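Local coordinates for putative signal recognition particle protein (Chaetomium thermophilum, PDB 5CK4), which binds GDP and GTP as the Arf-like GTPase beta subunit of the signal recognition particle receptor at the endoplasmic reticulum membrane, at residues L23-S28 / G124-H129. Residues are numbered along the deposited sequence; the frame is centred on the assembly and turned at random.
With GDP (guanosine-5'-diphosphate), chain C.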
ATOM      1  N   LEU A  23      -7.245  -1.114   2.470  1.00 23.44           N
ATOM      2  CA  LEU A  23      -7.129   0.093   1.649  1.00 17.62           C
ATOM      3  C   LEU A  23      -6.298  -0.156   0.401  1.00 18.69           C
ATOM      4  O   LEU A  23      -5.160  -0.627   0.468  1.00 15.15           O
ATOM      5  CB  LEU A  23      -6.511   1.266   2.430  1.00 20.50           C
ATOM      6  CG  LEU A  23      -7.428   2.077   3.350  1.00 33.97           C
ATOM      7  CD1 LEU A  23      -6.621   3.124   4.099  1.00 35.53           C
ATOM      8  CD2 LEU A  23      -8.561   2.734   2.563  1.00 33.10           C
ATOM      9  N   LEU A  24      -6.868   0.190  -0.742  1.00 17.69           N
ATOM     10  CA  LEU A  24      -6.161   0.096  -2.004  1.00 16.27           C
ATOM     11  C   LEU A  24      -5.671   1.507  -2.367  1.00 15.60           C
ATOM     12  O   LEU A  24      -6.474   2.398  -2.647  1.00 18.00           O
ATOM     13  CB  LEU A  24      -7.103  -0.479  -3.066  1.00 18.51           C
ATOM     14  CG  LEU A  24      -6.539  -0.622  -4.486  1.00 18.43           C
ATOM     15  CD1 LEU A  24      -5.288  -1.479  -4.473  1.00 18.39           C
ATOM     16  CD2 LEU A  24      -7.598  -1.197  -5.430  1.00 19.28           C
ATOM     17  N   ILE A  25      -4.355   1.701  -2.335  1.00 13.68           N
ATOM     18  CA  ILE A  25      -3.723   3.015  -2.442  1.00 14.52           C
ATOM     19  C   ILE A  25      -2.749   2.997  -3.623  1.00 19.28           C
ATOM     20  O   ILE A  25      -2.139   1.971  -3.894  1.00 18.70           O
ATOM     21  CB  ILE A  25      -2.885   3.293  -1.167  1.00 18.50           C
ATOM     22  CG1 ILE A  25      -3.779   3.367   0.069  1.00 24.22           C
ATOM     23  CG2 ILE A  25      -2.087   4.588  -1.272  1.00 24.16           C
ATOM     24  CD1 ILE A  25      -2.983   3.625   1.358  1.00 19.28           C
ATOM     25  N   GLY A  26      -2.587   4.122  -4.315  1.00 17.84           N
ATOM     26  CA  GLY A  26      -1.555   4.219  -5.340  1.00 13.28           C
ATOM     27  C   GLY A  26      -1.800   5.369  -6.292  1.00 21.12           C
ATOM     28  O   GLY A  26      -2.888   5.949  -6.295  1.00 22.23           O
ATOM     29  N   PRO A  27      -0.793   5.704  -7.113  1.00 17.13           N
ATOM     30  CA  PRO A  27      -0.972   6.820  -8.047  1.00 20.49           C
ATOM     31  C   PRO A  27      -2.007   6.473  -9.107  1.00 22.40           C
ATOM     32  O   PRO A  27      -2.266   5.294  -9.358  1.00 20.28           O
ATOM     33  CB  PRO A  27       0.408   6.968  -8.693  1.00 20.47           C
ATOM     34  CG  PRO A  27       1.037   5.611  -8.572  1.00 17.19           C
ATOM     35  CD  PRO A  27       0.503   5.021  -7.290  1.00 19.50           C
ATOM     36  N   SER A  28      -2.589   7.491  -9.726  1.00 17.46           N
ATOM     37  CA  SER A  28      -3.526   7.265 -10.818  1.00 18.37           C
ATOM     38  C   SER A  28      -2.874   6.447 -11.938  1.00 22.80           C
ATOM     39  O   SER A  28      -1.683   6.581 -12.190  1.00 19.84           O
ATOM     40  CB  SER A  28      -4.012   8.600 -11.368  1.00 20.77           C
ATOM     41  OG  SER A  28      -4.682   9.340 -10.364  1.00 26.58           O
ATOM     42  N   GLY A 124      -4.154  13.175   1.076  1.00 26.44           N
ATOM     43  CA  GLY A 124      -4.188  13.512   2.492  1.00 33.25           C
ATOM     44  C   GLY A 124      -5.237  12.760   3.297  1.00 31.77           C
ATOM     45  O   GLY A 124      -4.978  12.315   4.413  1.00 31.51           O
ATOM     46  N   THR A 125      -6.419  12.611   2.716  1.00 28.39           N
ATOM     47  CA  THR A 125      -7.525  11.886   3.338  1.00 29.70           C
ATOM     48  C   THR A 125      -7.158  10.448   3.676  1.00 31.32           C
ATOM     49  O   THR A 125      -7.481   9.939   4.749  1.00 35.09           O
ATOM     50  CB  THR A 125      -8.712  11.815   2.376  1.00 38.51           C
ATOM     51  OG1 THR A 125      -9.074  13.137   1.966  1.00 45.52           O
ATOM     52  CG2 THR A 125      -9.901  11.146   3.043  1.00 38.35           C
ATOM     53  N   THR A 126      -6.489   9.796   2.735  1.00 22.89           N
ATOM     54  CA  THR A 126      -6.101   8.402   2.894  1.00 22.84           C
ATOM     55  C   THR A 126      -5.037   8.264   3.975  1.00 26.11           C
ATOM     56  O   THR A 126      -5.096   7.369   4.823  1.00 28.03           O
ATOM     57  CB  THR A 126      -5.558   7.846   1.572  1.00 27.60           C
ATOM     58  OG1 THR A 126      -6.564   7.976   0.562  1.00 34.27           O
ATOM     59  CG2 THR A 126      -5.182   6.389   1.723  1.00 30.19           C
ATOM     60  N   LEU A 127      -4.068   9.170   3.949  1.00 20.47           N
ATOM     61  CA  LEU A 127      -2.990   9.157   4.927  1.00 25.38           C
ATOM     62  C   LEU A 127      -3.510   9.328   6.363  1.00 22.77           C
ATOM     63  O   LEU A 127      -2.916   8.800   7.305  1.00 22.33           O
ATOM     64  CB  LEU A 127      -1.942  10.231   4.595  1.00 23.19           C
ATOM     65  CG  LEU A 127      -1.152  10.100   3.284  1.00 23.88           C
ATOM     66  CD1 LEU A 127      -0.222  11.293   3.112  1.00 26.51           C
ATOM     67  CD2 LEU A 127      -0.354   8.789   3.220  1.00 20.10           C
ATOM     68  N   GLN A 128      -4.617  10.052   6.526  1.00 22.86           N
ATOM     69  CA  GLN A 128      -5.175  10.293   7.854  1.00 24.60           C
ATOM     70  C   GLN A 128      -5.637   9.002   8.511  1.00 27.12           C
ATOM     71  O   GLN A 128      -5.481   8.836   9.711  1.00 26.50           O
ATOM     72  CB  GLN A 128      -6.315  11.310   7.807  1.00 34.01           C
ATOM     73  CG  GLN A 128      -5.884  12.691   7.350  1.00 42.77           C
ATOM     74  CD  GLN A 128      -4.565  13.133   7.957  1.00 53.14           C
ATOM     75  OE1 GLN A 128      -4.490  13.468   9.143  1.00 48.67           O
ATOM     76  NE2 GLN A 128      -3.511  13.137   7.142  1.00 57.04           N
ATOM     77  N   HIS A 129      -6.188   8.084   7.722  1.00 26.42           N
ATOM     78  CA  HIS A 129      -6.543   6.761   8.232  1.00 26.68           C
ATOM     79  C   HIS A 129      -5.326   6.015   8.781  1.00 29.07           C
ATOM     80  O   HIS A 129      -5.434   5.256   9.739  1.00 31.70           O
ATOM     81  CB  HIS A 129      -7.196   5.914   7.137  1.00 29.07           C
ATOM     82  CG  HIS A 129      -8.500   6.460   6.636  1.00 32.49           C
ATOM     83  ND1 HIS A 129      -9.561   6.739   7.471  1.00 38.14           N
ATOM     84  CD2 HIS A 129      -8.921   6.757   5.383  1.00 33.98           C
ATOM     85  CE1 HIS A 129     -10.574   7.197   6.757  1.00 34.00           C
ATOM     86  NE2 HIS A 129     -10.212   7.215   5.486  1.00 39.12           N
TER
HETATM   87  PB  GDP C 401      -6.495   3.676 -11.611  1.00 21.99           P
HETATM   88  O1B GDP C 401      -7.849   3.432 -11.012  1.00 21.10           O
HETATM   89  O2B GDP C 401      -5.419   3.340 -10.589  1.00 19.90           O
HETATM   90  O3B GDP C 401      -6.283   5.110 -12.038  1.00 20.53           O
HETATM   91  O3A GDP C 401      -6.220   2.731 -12.878  1.00 24.25           O
HETATM   92  PA  GDP C 401      -7.307   2.082 -13.882  1.00 23.57           P
HETATM   93  O1A GDP C 401      -8.053   0.972 -13.213  1.00 21.41           O
HETATM   94  O2A GDP C 401      -8.212   3.120 -14.496  1.00 29.87           O
HETATM   95  O5' GDP C 401      -6.247   1.498 -14.920  1.00 18.52           O
HETATM   96  C5' GDP C 401      -5.428   2.382 -15.669  1.00 18.45           C
HETATM   97  C4' GDP C 401      -5.143   1.719 -17.007  1.00 27.92           C
HETATM   98  O4' GDP C 401      -4.259   0.613 -16.808  1.00 27.47           O
HETATM   99  C3' GDP C 401      -6.403   1.156 -17.651  1.00 25.98           C
HETATM  100  O3' GDP C 401      -6.260   1.319 -19.062  1.00 29.71           O
HETATM  101  C2' GDP C 401      -6.350  -0.327 -17.333  1.00 28.96           C
HETATM  102  O2' GDP C 401      -6.987  -1.133 -18.321  1.00 25.25           O
HETATM  103  C1' GDP C 401      -4.858  -0.574 -17.341  1.00 21.94           C
HETATM  104  N9  GDP C 401      -4.473  -1.742 -16.521  1.00 16.72           N
HETATM  105  C8  GDP C 401      -4.865  -2.038 -15.264  1.00 22.77           C
HETATM  106  N7  GDP C 401      -4.269  -3.187 -14.841  1.00 21.26           N
HETATM  107  C5  GDP C 401      -3.470  -3.609 -15.833  1.00 14.56           C
HETATM  108  C6  GDP C 401      -2.572  -4.751 -16.053  1.00 17.80           C
HETATM  109  O6  GDP C 401      -2.407  -5.598 -15.145  1.00 17.29           O
HETATM  110  N1  GDP C 401      -1.921  -4.813 -17.231  1.00 17.09           N
HETATM  111  C2  GDP C 401      -2.090  -3.901 -18.212  1.00 18.18           C
HETATM  112  N2  GDP C 401      -1.413  -4.039 -19.378  1.00 19.70           N
HETATM  113  N3  GDP C 401      -2.908  -2.829 -18.080  1.00 17.39           N
HETATM  114  C4  GDP C 401      -3.610  -2.652 -16.934  1.00 19.72           C
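Ile25 and Leu23, on the strand that runs into the P-loop, meet Thr126 and His129 of helix 123-131, which lies against one face of the GTPase sheet. The tightest touch is between methyl groups: CD1 of Ile25 comes within 3.6 Å of CG2 of Thr126, and Ile25 CG1 follows at 3.7 Å from the same methyl. The two side chains run past each other in opposite directions. With CG2 anti to its backbone N and OG1 anti to the carbonyl carbon (chi1 -58°), Thr126 turns its apolar branch to the strand. Two residues earlier, on the same face of the strand, CD1 of Leu23 sits 4.2 Å from CB of His129, the two side chains crossing at roughly a right angle, and that methyl lies oblique to the imidazole ring. NE2 of that ring is hydrogen-bonded to the hydroxyl of Tyr97. No hydrogen bond links the segments; the contact is small and apolar, and the axes of strand 23-25 and helix segment 124-129 come within 10.7 Å, their N-to-C directions 139° apart. Leu130 of the same helix touches both Leu23 and Ile25, and Tyr188 of helix 180-201 also packs on Ile25. Within the helix, Gln128 NE2 donates to Gly124 O at 3.2 Å. At Gly26, the first glycine of the P-loop, the chain leaves the strand; its backbone angles (phi 162°) call for glycine. The pairing joins the P-loop strand to the helix after Gly118, consistent with the switch II helix of Arf-like GTPases.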